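PDB 2IMR: aminodeoxyfutalosine deaminase from Deinococcus radiodurans, which catalyses the zinc-dependent deamination of aminodeoxyfutalosine to futalosine, a step in menaquinone biosynthesis, and deaminates adenosine and several of its derivatives less well. Local coordinates for residues V96-H101 against A321-P326; G346-L351 against G391-G396; T142-G147 against N363-V368; A136-L141 against E166-T171; F337-F342 against R381-A386. All blocks are in the same frame, centred on the assembly; numbering follows the deposited sequence.

All five contacts lie in the amidohydrolase barrel. Contact 1, its centre about 1 Å from that of the chain, bears the zinc and closes a loop within which contact 4 is nested. Contact 2 follows, centred about 8 Å away, and adds strand 349-351 beside strand 322-324. Contacts 2 and 5 cross along the chain and share helix 380-395; contacts 3 and 4 share helix 130-143, centres about 11 Å apart in both pairs. Contacts 4 and 5 have centres about 25 Å apart. Contacts 1 and 3 each join residues over 200 positions apart; where contacts 1 and 2 touch, Ala98 of the first strand is bonded to Leu351 of the last, closing the barrel beside the zinc.

Contact 1 of 5, residues V96-H101 against A321-P326; sequences VNAHTH and AVVTCP. With ZN (zinc ion), chain B.
Val323 meets Ala98 and His99 inside the (beta/alpha)8 barrel of this amidohydrolase, where His99 and His101 form the His-X-His zinc motif at the C-terminal end of the first barrel strand. The close part is wholly apolar. CG1 of Val323 lies 3.6 Å from His99 CB and 3.9 Å from Ala98 CB, and CG2 of the valine flanks that same Ala98 methyl at 4.0 Å. A branched residue suits this place because CG1 spans Ala98 and His99 while CG2 adds a second touch on Ala98, and alanine is small enough to fit between Val323 and Ala350 of the adjoining strand. Toward the metal the contact becomes looser: Cys325 SG approaches the His99 ring obliquely and comes no nearer than 4.0 Å to its CD2, a van der Waals touch at most. Here the histidine turns from packing to coordination. With CG anti to the backbone N (chi1 -175°), its ring reaches past Val323 to the zinc, and a hydrogen bond from ND1 to Gln238 fixes the ring's rotation. His101 and His240 also bind the ion, and a water occupies another position on it. His99 NE2 stands 2.1 Å from the zinc.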
# COMPACT_ATOMS: atom_id res chain seq x y z
N VAL A 96 5.21 -7.46 -3.03
CA VAL A 96 5.13 -6.08 -3.47
C VAL A 96 4.83 -5.21 -2.25
O VAL A 96 3.98 -5.56 -1.42
CB VAL A 96 3.99 -5.88 -4.49
CG1 VAL A 96 3.74 -4.39 -4.73
CG2 VAL A 96 4.33 -6.59 -5.80
N ASN A 97 5.53 -4.08 -2.14
CA ASN A 97 5.28 -3.16 -1.04
C ASN A 97 4.37 -2.14 -1.70
O ASN A 97 4.84 -1.17 -2.31
CB ASN A 97 6.56 -2.48 -0.58
CG ASN A 97 6.36 -1.70 0.71
OD1 ASN A 97 5.25 -1.26 1.01
ND2 ASN A 97 7.44 -1.52 1.47
N ALA A 98 3.07 -2.38 -1.58
CA ALA A 98 2.04 -1.56 -2.21
C ALA A 98 1.84 -0.15 -1.68
O ALA A 98 1.09 0.63 -2.26
CB ALA A 98 0.71 -2.32 -2.20
N HIS A 99 2.47 0.17 -0.55
CA HIS A 99 2.35 1.51 -0.02
C HIS A 99 3.46 1.88 0.94
O HIS A 99 3.63 1.25 1.99
CB HIS A 99 1.01 1.72 0.71
CG HIS A 99 0.80 3.13 1.17
ND1 HIS A 99 0.31 4.12 0.34
CD2 HIS A 99 1.08 3.73 2.35
CE1 HIS A 99 0.30 5.27 0.99
NE2 HIS A 99 0.76 5.06 2.21
N THR A 100 4.22 2.90 0.57
CA THR A 100 5.27 3.42 1.42
C THR A 100 5.57 4.85 0.98
O THR A 100 5.02 5.35 -0.01
CB THR A 100 6.57 2.57 1.32
OG1 THR A 100 7.53 3.05 2.28
CG2 THR A 100 7.18 2.65 -0.07
N HIS A 101 6.41 5.53 1.76
CA HIS A 101 6.84 6.88 1.44
C HIS A 101 8.36 6.84 1.58
O HIS A 101 8.87 6.64 2.68
CB HIS A 101 6.30 7.90 2.46
CG HIS A 101 4.82 8.08 2.44
ND1 HIS A 101 4.22 9.28 2.12
CD2 HIS A 101 3.81 7.24 2.78
CE1 HIS A 101 2.91 9.18 2.27
NE2 HIS A 101 2.64 7.95 2.67
N ALA A 321 -9.56 -1.16 -4.70
CA ALA A 321 -8.67 -2.08 -4.01
C ALA A 321 -8.23 -1.31 -2.76
O ALA A 321 -8.32 -0.09 -2.73
CB ALA A 321 -7.46 -2.40 -4.88
N VAL A 322 -7.77 -2.02 -1.74
CA VAL A 322 -7.32 -1.36 -0.52
C VAL A 322 -5.95 -1.88 -0.11
O VAL A 322 -5.62 -3.04 -0.34
CB VAL A 322 -8.31 -1.59 0.65
CG1 VAL A 322 -9.67 -1.01 0.31
CG2 VAL A 322 -8.43 -3.08 0.96
N VAL A 323 -5.15 -1.01 0.49
CA VAL A 323 -3.83 -1.42 0.96
C VAL A 323 -3.79 -1.28 2.47
O VAL A 323 -4.13 -0.22 3.01
CB VAL A 323 -2.70 -0.55 0.36
CG1 VAL A 323 -1.34 -1.05 0.86
CG2 VAL A 323 -2.75 -0.60 -1.16
N THR A 324 -3.40 -2.34 3.17
CA THR A 324 -3.31 -2.29 4.62
C THR A 324 -1.83 -2.32 5.00
O THR A 324 -1.04 -2.99 4.35
CB THR A 324 -4.09 -3.46 5.27
OG1 THR A 324 -3.99 -3.40 6.70
CG2 THR A 324 -3.56 -4.80 4.79
N CYS A 325 -1.47 -1.57 6.04
CA CYS A 325 -0.09 -1.49 6.55
C CYS A 325 -0.18 -1.87 8.04
O CYS A 325 -0.27 -1.02 8.92
CB CYS A 325 0.45 -0.05 6.41
SG CYS A 325 0.39 0.63 4.71
N PRO A 326 -0.15 -3.18 8.33
CA PRO A 326 -0.24 -3.74 9.68
C PRO A 326 0.60 -3.08 10.78
O PRO A 326 0.05 -2.52 11.72
CB PRO A 326 0.13 -5.20 9.47
CG PRO A 326 -0.39 -5.47 8.11
CD PRO A 326 0.07 -4.26 7.35
ZN ZN B . 1.01 6.85 3.34
O HOH W 1 0.68 6.24 5.00

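Contact 2 of 5, residues G346-L351 against G391-G396; sequences GVEVAL and GQRVVG
Glu348 and Arg393 meet obliquely, their carboxylate and guanidinium planes 69° apart, so this is a one-atom salt bridge and not the flat, two-pronged kind. Arg393 NH1 donates a hydrogen bond to Glu348 OE2 at 2.9 Å, with an N-H...O angle of 152°. The donor comes in from above the carboxylate plane, and the oxygen sits at the edge of the guanidinium, a little tilted from its plane. Both chains bend to meet: Glu348 leaves with CG anti to its backbone N and then folds at chi2 (67°), while Arg393 folds at its third torsion. The other carboxylate oxygen, OE1, takes a weak bond from Val349 N, 3.3 Å away, which would limit swinging of the group. Arg385 adds only a long, weak ion pair to OE2. Long charged residues suit this more exposed side, where they can span from strand to helix. Deeper in, small residues take over. Ala350 points its methyl at the helix, 3.8 Å from Val394 CG2 and 3.7 Å from Gly391 N. Gly391 brings its backbone close, its CA 4.7 Å from that of Ala350. Val395 meets Val96, and its carbonyl O is hydrogen-bonded to Thr171 OG1, so this end of the helix touches strand 170-176 as well as 349-351. This is the C-terminal end of a helix packed at the N-terminal end of (beta/alpha)8 barrel strands.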
# COMPACT_ATOMS: atom_id res chain seq x y z
N GLY A 346 -15.33 -9.33 -0.66
CA GLY A 346 -14.71 -9.52 -1.96
C GLY A 346 -13.84 -8.38 -2.44
O GLY A 346 -13.59 -8.23 -3.64
N VAL A 347 -13.36 -7.57 -1.50
CA VAL A 347 -12.50 -6.44 -1.83
C VAL A 347 -11.05 -6.90 -1.95
O VAL A 347 -10.56 -7.64 -1.10
CB VAL A 347 -12.61 -5.35 -0.75
CG1 VAL A 347 -11.70 -4.17 -1.09
CG2 VAL A 347 -14.05 -4.89 -0.62
N GLU A 348 -10.38 -6.49 -3.02
CA GLU A 348 -8.98 -6.85 -3.25
C GLU A 348 -8.11 -6.13 -2.22
O GLU A 348 -8.16 -4.90 -2.10
CB GLU A 348 -8.56 -6.43 -4.66
CG GLU A 348 -7.10 -6.72 -5.01
CD GLU A 348 -6.79 -8.20 -5.07
OE1 GLU A 348 -6.87 -8.88 -4.03
OE2 GLU A 348 -6.45 -8.69 -6.18
N VAL A 349 -7.32 -6.90 -1.49
CA VAL A 349 -6.45 -6.34 -0.46
C VAL A 349 -4.97 -6.54 -0.80
O VAL A 349 -4.56 -7.61 -1.25
CB VAL A 349 -6.73 -7.00 0.91
CG1 VAL A 349 -5.84 -6.40 1.99
CG2 VAL A 349 -8.20 -6.82 1.28
N ALA A 350 -4.19 -5.49 -0.59
CA ALA A 350 -2.75 -5.52 -0.84
C ALA A 350 -2.05 -5.11 0.45
O ALA A 350 -2.66 -4.53 1.34
CB ALA A 350 -2.39 -4.55 -1.96
N LEU A 351 -0.76 -5.42 0.54
CA LEU A 351 0.02 -5.09 1.72
C LEU A 351 1.09 -4.03 1.48
O LEU A 351 1.72 -3.99 0.42
CB LEU A 351 0.68 -6.35 2.27
CG LEU A 351 -0.20 -7.30 3.08
CD1 LEU A 351 0.46 -8.67 3.17
CD2 LEU A 351 -0.42 -6.72 4.47
N GLY A 391 -0.72 -6.86 -4.34
CA GLY A 391 0.12 -5.69 -4.57
C GLY A 391 0.42 -5.42 -6.03
O GLY A 391 0.43 -4.27 -6.47
N GLN A 392 0.67 -6.49 -6.78
CA GLN A 392 0.97 -6.37 -8.20
C GLN A 392 -0.21 -5.72 -8.92
O GLN A 392 -0.04 -4.87 -9.79
CB GLN A 392 1.26 -7.76 -8.78
CG GLN A 392 1.81 -7.77 -10.21
CD GLN A 392 0.75 -7.52 -11.26
OE1 GLN A 392 -0.34 -8.10 -11.21
NE2 GLN A 392 1.06 -6.66 -12.22
N ARG A 393 -1.42 -6.11 -8.54
CA ARG A 393 -2.60 -5.54 -9.18
C ARG A 393 -2.74 -4.05 -8.88
O ARG A 393 -3.19 -3.28 -9.73
CB ARG A 393 -3.85 -6.30 -8.73
CG ARG A 393 -3.81 -7.78 -9.10
CD ARG A 393 -5.18 -8.41 -8.94
NE ARG A 393 -6.12 -7.82 -9.88
CZ ARG A 393 -7.43 -7.78 -9.70
NH1 ARG A 393 -7.97 -8.29 -8.60
NH2 ARG A 393 -8.21 -7.22 -10.62
N VAL A 394 -2.33 -3.65 -7.68
CA VAL A 394 -2.40 -2.25 -7.28
C VAL A 394 -1.32 -1.39 -7.94
O VAL A 394 -1.62 -0.34 -8.51
CB VAL A 394 -2.26 -2.10 -5.73
CG1 VAL A 394 -2.07 -0.63 -5.36
CG2 VAL A 394 -3.50 -2.65 -5.05
N VAL A 395 -0.07 -1.84 -7.89
CA VAL A 395 1.03 -1.05 -8.44
C VAL A 395 1.40 -1.35 -9.88
O VAL A 395 2.17 -0.59 -10.49
CB VAL A 395 2.31 -1.20 -7.57
CG1 VAL A 395 1.97 -0.93 -6.12
CG2 VAL A 395 2.90 -2.60 -7.73
N GLY A 396 0.87 -2.43 -10.43
CA GLY A 396 1.17 -2.79 -11.80
C GLY A 396 2.60 -3.29 -11.94
O GLY A 396 3.13 -3.94 -11.05

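Contact 3 of 5, residues T142-G147 against N363-V368; sequences TRLGAG and NVREEV
Arg365 reaches across to the carbonyl of Leu144, at the end of helix 130-143. From CB its chain runs extended through CG and CD to NE, and the guanidinium then lies edge-on to its acceptors. NH2 bonds Leu144 O at 2.8 Å, the straighter of two bonds to that oxygen; NH1 adds a weak one at 3.1 Å. NH1 also turns back to Asn363 OD1, 3.0 Å away and in the guanidinium plane. That oxygen is gripped from opposite faces of its amide, since Arg365 N meets it at 3.0 Å in the capping bond of the new helix. Asparagine thus both caps the helix and steadies the arginine, while Trp414 gives the guanidinium a cation-pi partner. A methionine in the arginine's place would probably leave Leu144 O without these donors and Asn363 OD1 with one bond fewer. Leu144 turns its fork onto Asn363, CD2 lying 3.7 Å from ND2 and CD1 3.8 Å from the backbone N. Gly145 ends the first helix in a Schellman motif, where a CB would crowd the preceding carbonyl and NH2. A cation set on a helix's C-terminal carbonyl is likely to be stabilised by the negative end of the helix dipole.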
# COMPACT_ATOMS: atom_id res chain seq x y z
N THR A 142 15.40 -2.75 -3.56
CA THR A 142 16.04 -3.63 -4.53
C THR A 142 16.77 -4.77 -3.84
O THR A 142 16.71 -5.92 -4.29
CB THR A 142 17.02 -2.85 -5.42
OG1 THR A 142 16.29 -1.85 -6.14
CG2 THR A 142 17.71 -3.78 -6.41
N ARG A 143 17.46 -4.47 -2.74
CA ARG A 143 18.18 -5.51 -2.02
C ARG A 143 17.20 -6.53 -1.43
O ARG A 143 17.54 -7.70 -1.25
CB ARG A 143 19.05 -4.91 -0.90
CG ARG A 143 20.26 -4.14 -1.41
CD ARG A 143 21.34 -4.03 -0.32
NE ARG A 143 20.88 -3.29 0.85
CZ ARG A 143 20.80 -1.96 0.91
NH1 ARG A 143 21.15 -1.22 -0.13
NH2 ARG A 143 20.35 -1.38 2.01
N LEU A 144 15.98 -6.07 -1.14
CA LEU A 144 14.95 -6.93 -0.57
C LEU A 144 14.24 -7.84 -1.57
O LEU A 144 13.31 -8.56 -1.20
CB LEU A 144 13.90 -6.08 0.16
CG LEU A 144 14.33 -5.56 1.54
CD1 LEU A 144 13.34 -4.51 2.04
CD2 LEU A 144 14.41 -6.74 2.50
N GLY A 145 14.65 -7.79 -2.84
CA GLY A 145 14.02 -8.65 -3.83
C GLY A 145 13.51 -7.96 -5.08
O GLY A 145 13.09 -8.61 -6.04
N ALA A 146 13.56 -6.63 -5.07
CA ALA A 146 13.11 -5.85 -6.21
C ALA A 146 11.65 -6.13 -6.55
O ALA A 146 11.28 -6.17 -7.72
CB ALA A 146 14.00 -6.13 -7.42
N GLY A 147 10.84 -6.36 -5.53
CA GLY A 147 9.43 -6.59 -5.77
C GLY A 147 8.85 -5.23 -6.09
O GLY A 147 9.47 -4.21 -5.77
N ASN A 363 10.30 -4.09 4.34
CA ASN A 363 10.14 -5.50 4.02
C ASN A 363 8.74 -6.04 4.30
O ASN A 363 8.40 -6.34 5.44
CB ASN A 363 11.17 -6.32 4.81
CG ASN A 363 11.24 -7.75 4.35
OD1 ASN A 363 10.44 -8.20 3.54
ND2 ASN A 363 12.22 -8.49 4.88
N VAL A 364 7.94 -6.19 3.25
CA VAL A 364 6.57 -6.69 3.39
C VAL A 364 6.47 -8.11 3.95
O VAL A 364 5.43 -8.50 4.47
CB VAL A 364 5.80 -6.61 2.04
CG1 VAL A 364 4.48 -7.37 2.12
CG2 VAL A 364 5.52 -5.16 1.70
N ARG A 365 7.55 -8.89 3.85
CA ARG A 365 7.51 -10.24 4.39
C ARG A 365 7.19 -10.16 5.88
O ARG A 365 6.55 -11.04 6.46
CB ARG A 365 8.86 -10.95 4.21
CG ARG A 365 9.31 -11.05 2.76
CD ARG A 365 10.67 -11.73 2.68
NE ARG A 365 11.18 -11.83 1.32
CZ ARG A 365 11.55 -10.79 0.58
NH1 ARG A 365 11.46 -9.56 1.06
NH2 ARG A 365 12.04 -10.99 -0.64
N GLU A 366 7.65 -9.08 6.51
CA GLU A 366 7.43 -8.87 7.92
C GLU A 366 5.99 -8.47 8.23
O GLU A 366 5.49 -8.71 9.34
CB GLU A 366 8.43 -7.83 8.44
CG GLU A 366 9.84 -8.43 8.56
CD GLU A 366 10.96 -7.41 8.66
OE1 GLU A 366 10.69 -6.24 8.99
OE2 GLU A 366 12.12 -7.79 8.41
N GLU A 367 5.30 -7.88 7.26
CA GLU A 367 3.91 -7.49 7.45
C GLU A 367 3.05 -8.75 7.38
O GLU A 367 2.01 -8.83 8.03
CB GLU A 367 3.46 -6.51 6.37
CG GLU A 367 4.21 -5.17 6.38
CD GLU A 367 4.01 -4.38 7.67
OE1 GLU A 367 3.07 -4.68 8.43
OE2 GLU A 367 4.79 -3.42 7.90
N VAL A 368 3.49 -9.72 6.59
CA VAL A 368 2.76 -10.97 6.46
C VAL A 368 2.78 -11.67 7.81
O VAL A 368 1.76 -12.16 8.29
CB VAL A 368 3.40 -11.88 5.38
CG1 VAL A 368 2.81 -13.29 5.44
CG2 VAL A 368 3.16 -11.29 4.00

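Contact 4 of 5, residues A136-L141 against E166-T171; sequences AGADTL and EDLSGT
Leu168 lays its forked end over the methyl of Ala138, with CD2 at 4.0 Å and CD1 at 4.1 Å from Ala138 CB, so the alanine is met by both branches almost equally. The leucine does not leave its backbone pointing straight at the helix; its CG stands anti to the carbonyl carbon (chi1 -71°), and this swings the fork across to the helix. Leu141, one turn further along helix 130-143, adds a looser touch, CD1 to Leu168 CD2 at 4.3 Å. A small residue at 138 lets the loop come close, and the longer leucine at 141 also touches Leu102 and Leu362, filling the space between helix and barrel.

Next to this apolar patch the contact turns polar, but its polar groups find their mates in neighbouring residues. Asp167 OD2 lies 4.4 Å from Ala138 O without bonding to it; instead it takes a hydrogen bond with Thr142 OG1, at the end of the same helix, and a salt bridge with Arg165. Asp139 OD1 also pairs with Arg165, whose charge therefore sits between two carboxylates whose nearest oxygens, Asp139 OD1 and Asp167 OD2, are 4.9 Å apart.

Helix 130-143 links barrel strand 100-101 to strand 149-153, and the loop bearing Leu168 leads into the next parallel strand, 170-176. The chemistry implies a division of labour: leucine and alanine give a buried apolar seam beside the barrel, while the shared arginine probably offsets the repulsion between the two aspartates and ties the loop to the helix.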
# COMPACT_ATOMS: atom_id res chain seq x y z
N ALA A 136 18.36 5.93 -1.09
CA ALA A 136 18.78 4.87 -0.18
C ALA A 136 17.62 3.92 0.07
O ALA A 136 17.81 2.71 0.21
CB ALA A 136 19.28 5.47 1.12
N GLY A 137 16.41 4.47 0.14
CA GLY A 137 15.24 3.64 0.36
C GLY A 137 15.01 2.74 -0.85
O GLY A 137 14.71 1.56 -0.71
N ALA A 138 15.15 3.30 -2.04
CA ALA A 138 14.97 2.51 -3.25
C ALA A 138 16.02 1.40 -3.29
O ALA A 138 15.74 0.28 -3.71
CB ALA A 138 15.09 3.40 -4.49
N ASP A 139 17.24 1.72 -2.84
CA ASP A 139 18.30 0.71 -2.82
C ASP A 139 17.87 -0.45 -1.93
O ASP A 139 18.03 -1.62 -2.28
CB ASP A 139 19.61 1.31 -2.28
CG ASP A 139 20.26 2.29 -3.23
OD1 ASP A 139 19.93 2.27 -4.44
OD2 ASP A 139 21.12 3.07 -2.78
N THR A 140 17.30 -0.11 -0.77
CA THR A 140 16.84 -1.12 0.18
C THR A 140 15.78 -2.02 -0.46
O THR A 140 15.81 -3.25 -0.32
CB THR A 140 16.27 -0.46 1.44
OG1 THR A 140 17.31 0.28 2.10
CG2 THR A 140 15.71 -1.51 2.40
N LEU A 141 14.83 -1.42 -1.18
CA LEU A 141 13.78 -2.19 -1.84
C LEU A 141 14.39 -3.19 -2.82
O LEU A 141 13.94 -4.33 -2.91
CB LEU A 141 12.83 -1.25 -2.58
CG LEU A 141 11.90 -0.39 -1.71
CD1 LEU A 141 11.18 0.63 -2.58
CD2 LEU A 141 10.91 -1.30 -1.00
N GLU A 166 16.22 2.61 -12.97
CA GLU A 166 15.96 1.48 -13.84
C GLU A 166 15.67 0.19 -13.07
O GLU A 166 15.13 -0.76 -13.63
CB GLU A 166 17.16 1.26 -14.78
CG GLU A 166 17.46 2.45 -15.68
CD GLU A 166 18.66 2.20 -16.57
OE1 GLU A 166 18.62 1.24 -17.37
OE2 GLU A 166 19.64 2.97 -16.48
N ASP A 167 16.03 0.17 -11.79
CA ASP A 167 15.83 -1.02 -10.96
C ASP A 167 14.48 -1.11 -10.25
O ASP A 167 14.14 -2.17 -9.71
CB ASP A 167 16.97 -1.12 -9.94
CG ASP A 167 17.04 0.07 -9.02
OD1 ASP A 167 16.89 1.21 -9.51
OD2 ASP A 167 17.25 -0.12 -7.80
N LEU A 168 13.73 -0.02 -10.25
CA LEU A 168 12.42 0.00 -9.59
C LEU A 168 11.28 -0.37 -10.53
O LEU A 168 11.37 -0.19 -11.75
CB LEU A 168 12.12 1.40 -9.03
CG LEU A 168 12.87 1.93 -7.81
CD1 LEU A 168 12.43 3.38 -7.56
CD2 LEU A 168 12.57 1.06 -6.60
N SER A 169 10.20 -0.90 -9.96
CA SER A 169 9.02 -1.26 -10.74
C SER A 169 7.80 -0.99 -9.87
O SER A 169 7.86 -1.12 -8.64
CB SER A 169 9.06 -2.73 -11.18
OG SER A 169 8.69 -3.60 -10.14
N GLY A 170 6.70 -0.58 -10.50
CA GLY A 170 5.49 -0.29 -9.75
C GLY A 170 4.92 1.06 -10.13
O GLY A 170 4.89 1.41 -11.31
N THR A 171 4.47 1.81 -9.13
CA THR A 171 3.89 3.13 -9.37
C THR A 171 4.43 4.17 -8.40
O THR A 171 4.58 3.89 -7.21
CB THR A 171 2.36 3.09 -9.21
OG1 THR A 171 1.81 2.12 -10.11
CG2 THR A 171 1.76 4.46 -9.50

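Contact 5 of 5, residues F337-F342 against R381-A386; sequences FDWPAF and RVLVRA
In the outer helical layer of the barrel, Trp339, at the start of helix 339-344, lies against helix 380-395. Three residues of that helix receive the indole from different sides. Leu383 CD2 stands over one face, 3.7 Å from the centroid of the six-membered ring and 20° off its normal, a CH-pi contact shifted toward the CZ3 rim. Ala386 meets the edge in the ring plane, CB to CZ2 at 3.4 Å, a tight fit that only a small side chain would allow. Val382 CG1 comes obliquely to NE1, at 3.7 Å. With CG anti to its backbone N (chi1 -161°), the indole extends away from its own helix and bridges to the other. A serine in place of the tryptophan would probably open a gap beside Leu383 and Ala386 and leave the two helices without their main link here. The first turn of the tryptophan's helix is held by Asp338, the N-cap, whose OD1 accepts from Ala341 N at 3.1 Å; the short side chain of aspartate suits that capping position. Since Trp339 also touches Thr324, Val349 and Leu351, it fills the seam where two helices meet the strands they cover, as the outer layer of a (beta/alpha)8 barrel is built.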
# COMPACT_ATOMS: atom_id res chain seq x y z
N PHE A 337 -7.16 -3.01 10.96
CA PHE A 337 -7.86 -3.17 9.69
C PHE A 337 -8.66 -4.47 9.77
O PHE A 337 -8.12 -5.51 10.13
CB PHE A 337 -6.83 -3.27 8.56
CG PHE A 337 -7.41 -3.62 7.21
CD1 PHE A 337 -8.22 -2.71 6.52
CD2 PHE A 337 -7.11 -4.84 6.61
CE1 PHE A 337 -8.71 -3.02 5.26
CE2 PHE A 337 -7.60 -5.16 5.35
CZ PHE A 337 -8.40 -4.24 4.67
N ASP A 338 -9.94 -4.42 9.43
CA ASP A 338 -10.78 -5.61 9.48
C ASP A 338 -10.62 -6.41 8.20
O ASP A 338 -11.49 -6.39 7.33
CB ASP A 338 -12.26 -5.22 9.66
CG ASP A 338 -13.11 -6.38 10.15
OD1 ASP A 338 -12.71 -7.54 9.93
OD2 ASP A 338 -14.17 -6.13 10.74
N TRP A 339 -9.51 -7.12 8.07
CA TRP A 339 -9.27 -7.90 6.86
C TRP A 339 -10.37 -8.92 6.60
O TRP A 339 -10.88 -9.02 5.48
CB TRP A 339 -7.91 -8.61 6.93
CG TRP A 339 -7.38 -9.04 5.59
CD1 TRP A 339 -8.09 -9.57 4.55
CD2 TRP A 339 -6.01 -9.02 5.17
NE1 TRP A 339 -7.25 -9.89 3.52
CE2 TRP A 339 -5.97 -9.56 3.87
CE3 TRP A 339 -4.81 -8.61 5.77
CZ2 TRP A 339 -4.77 -9.70 3.15
CZ3 TRP A 339 -3.62 -8.75 5.07
CH2 TRP A 339 -3.61 -9.29 3.77
N PRO A 340 -10.76 -9.70 7.62
CA PRO A 340 -11.82 -10.67 7.34
C PRO A 340 -13.10 -10.07 6.76
O PRO A 340 -13.73 -10.68 5.88
CB PRO A 340 -12.04 -11.37 8.69
CG PRO A 340 -11.42 -10.44 9.70
CD PRO A 340 -10.24 -9.85 8.99
N ALA A 341 -13.47 -8.88 7.22
CA ALA A 341 -14.67 -8.21 6.72
C ALA A 341 -14.50 -7.81 5.26
O ALA A 341 -15.40 -7.97 4.44
CB ALA A 341 -14.99 -6.99 7.58
N PHE A 342 -13.32 -7.28 4.92
CA PHE A 342 -13.04 -6.86 3.55
C PHE A 342 -12.95 -8.07 2.63
O PHE A 342 -13.42 -8.04 1.49
CB PHE A 342 -11.74 -6.06 3.50
CG PHE A 342 -11.92 -4.59 3.82
CD1 PHE A 342 -12.14 -3.67 2.80
CD2 PHE A 342 -11.90 -4.14 5.14
CE1 PHE A 342 -12.32 -2.31 3.09
CE2 PHE A 342 -12.08 -2.79 5.44
CZ PHE A 342 -12.29 -1.87 4.41
N ARG A 381 -3.03 -18.37 3.42
CA ARG A 381 -2.89 -18.31 1.98
C ARG A 381 -3.36 -16.96 1.45
O ARG A 381 -2.84 -16.45 0.46
CB ARG A 381 -3.68 -19.45 1.33
CG ARG A 381 -3.05 -20.83 1.56
CD ARG A 381 -3.90 -21.98 1.04
NE ARG A 381 -4.98 -22.31 1.96
CZ ARG A 381 -5.67 -23.46 1.93
NH1 ARG A 381 -5.38 -24.38 1.01
NH2 ARG A 381 -6.63 -23.68 2.81
N VAL A 382 -4.36 -16.39 2.12
CA VAL A 382 -4.90 -15.09 1.73
C VAL A 382 -3.85 -14.00 1.93
O VAL A 382 -3.75 -13.07 1.12
CB VAL A 382 -6.15 -14.76 2.57
CG1 VAL A 382 -6.58 -13.32 2.34
CG2 VAL A 382 -7.28 -15.71 2.21
N LEU A 383 -3.07 -14.11 3.00
CA LEU A 383 -2.04 -13.13 3.31
C LEU A 383 -0.94 -13.12 2.26
O LEU A 383 -0.54 -12.06 1.78
CB LEU A 383 -1.44 -13.41 4.69
CG LEU A 383 -2.43 -13.47 5.86
CD1 LEU A 383 -1.70 -13.84 7.14
CD2 LEU A 383 -3.12 -12.12 6.01
N VAL A 384 -0.45 -14.30 1.91
CA VAL A 384 0.61 -14.40 0.92
C VAL A 384 0.15 -13.94 -0.46
O VAL A 384 0.85 -13.20 -1.14
CB VAL A 384 1.17 -15.84 0.86
CG1 VAL A 384 2.21 -15.97 -0.23
CG2 VAL A 384 1.78 -16.18 2.21
N ARG A 385 -1.04 -14.38 -0.87
CA ARG A 385 -1.56 -13.96 -2.17
C ARG A 385 -1.67 -12.44 -2.22
O ARG A 385 -1.35 -11.81 -3.22
CB ARG A 385 -2.93 -14.59 -2.43
CG ARG A 385 -3.59 -14.05 -3.68
CD ARG A 385 -5.09 -14.30 -3.69
NE ARG A 385 -5.76 -13.34 -4.56
CZ ARG A 385 -5.51 -13.19 -5.85
NH1 ARG A 385 -4.59 -13.95 -6.44
NH2 ARG A 385 -6.15 -12.26 -6.55
N ALA A 386 -2.13 -11.85 -1.12
CA ALA A 386 -2.27 -10.40 -1.05
C ALA A 386 -0.92 -9.71 -1.20
O ALA A 386 -0.78 -8.75 -1.96
CB ALA A 386 -2.92 -10.00 0.27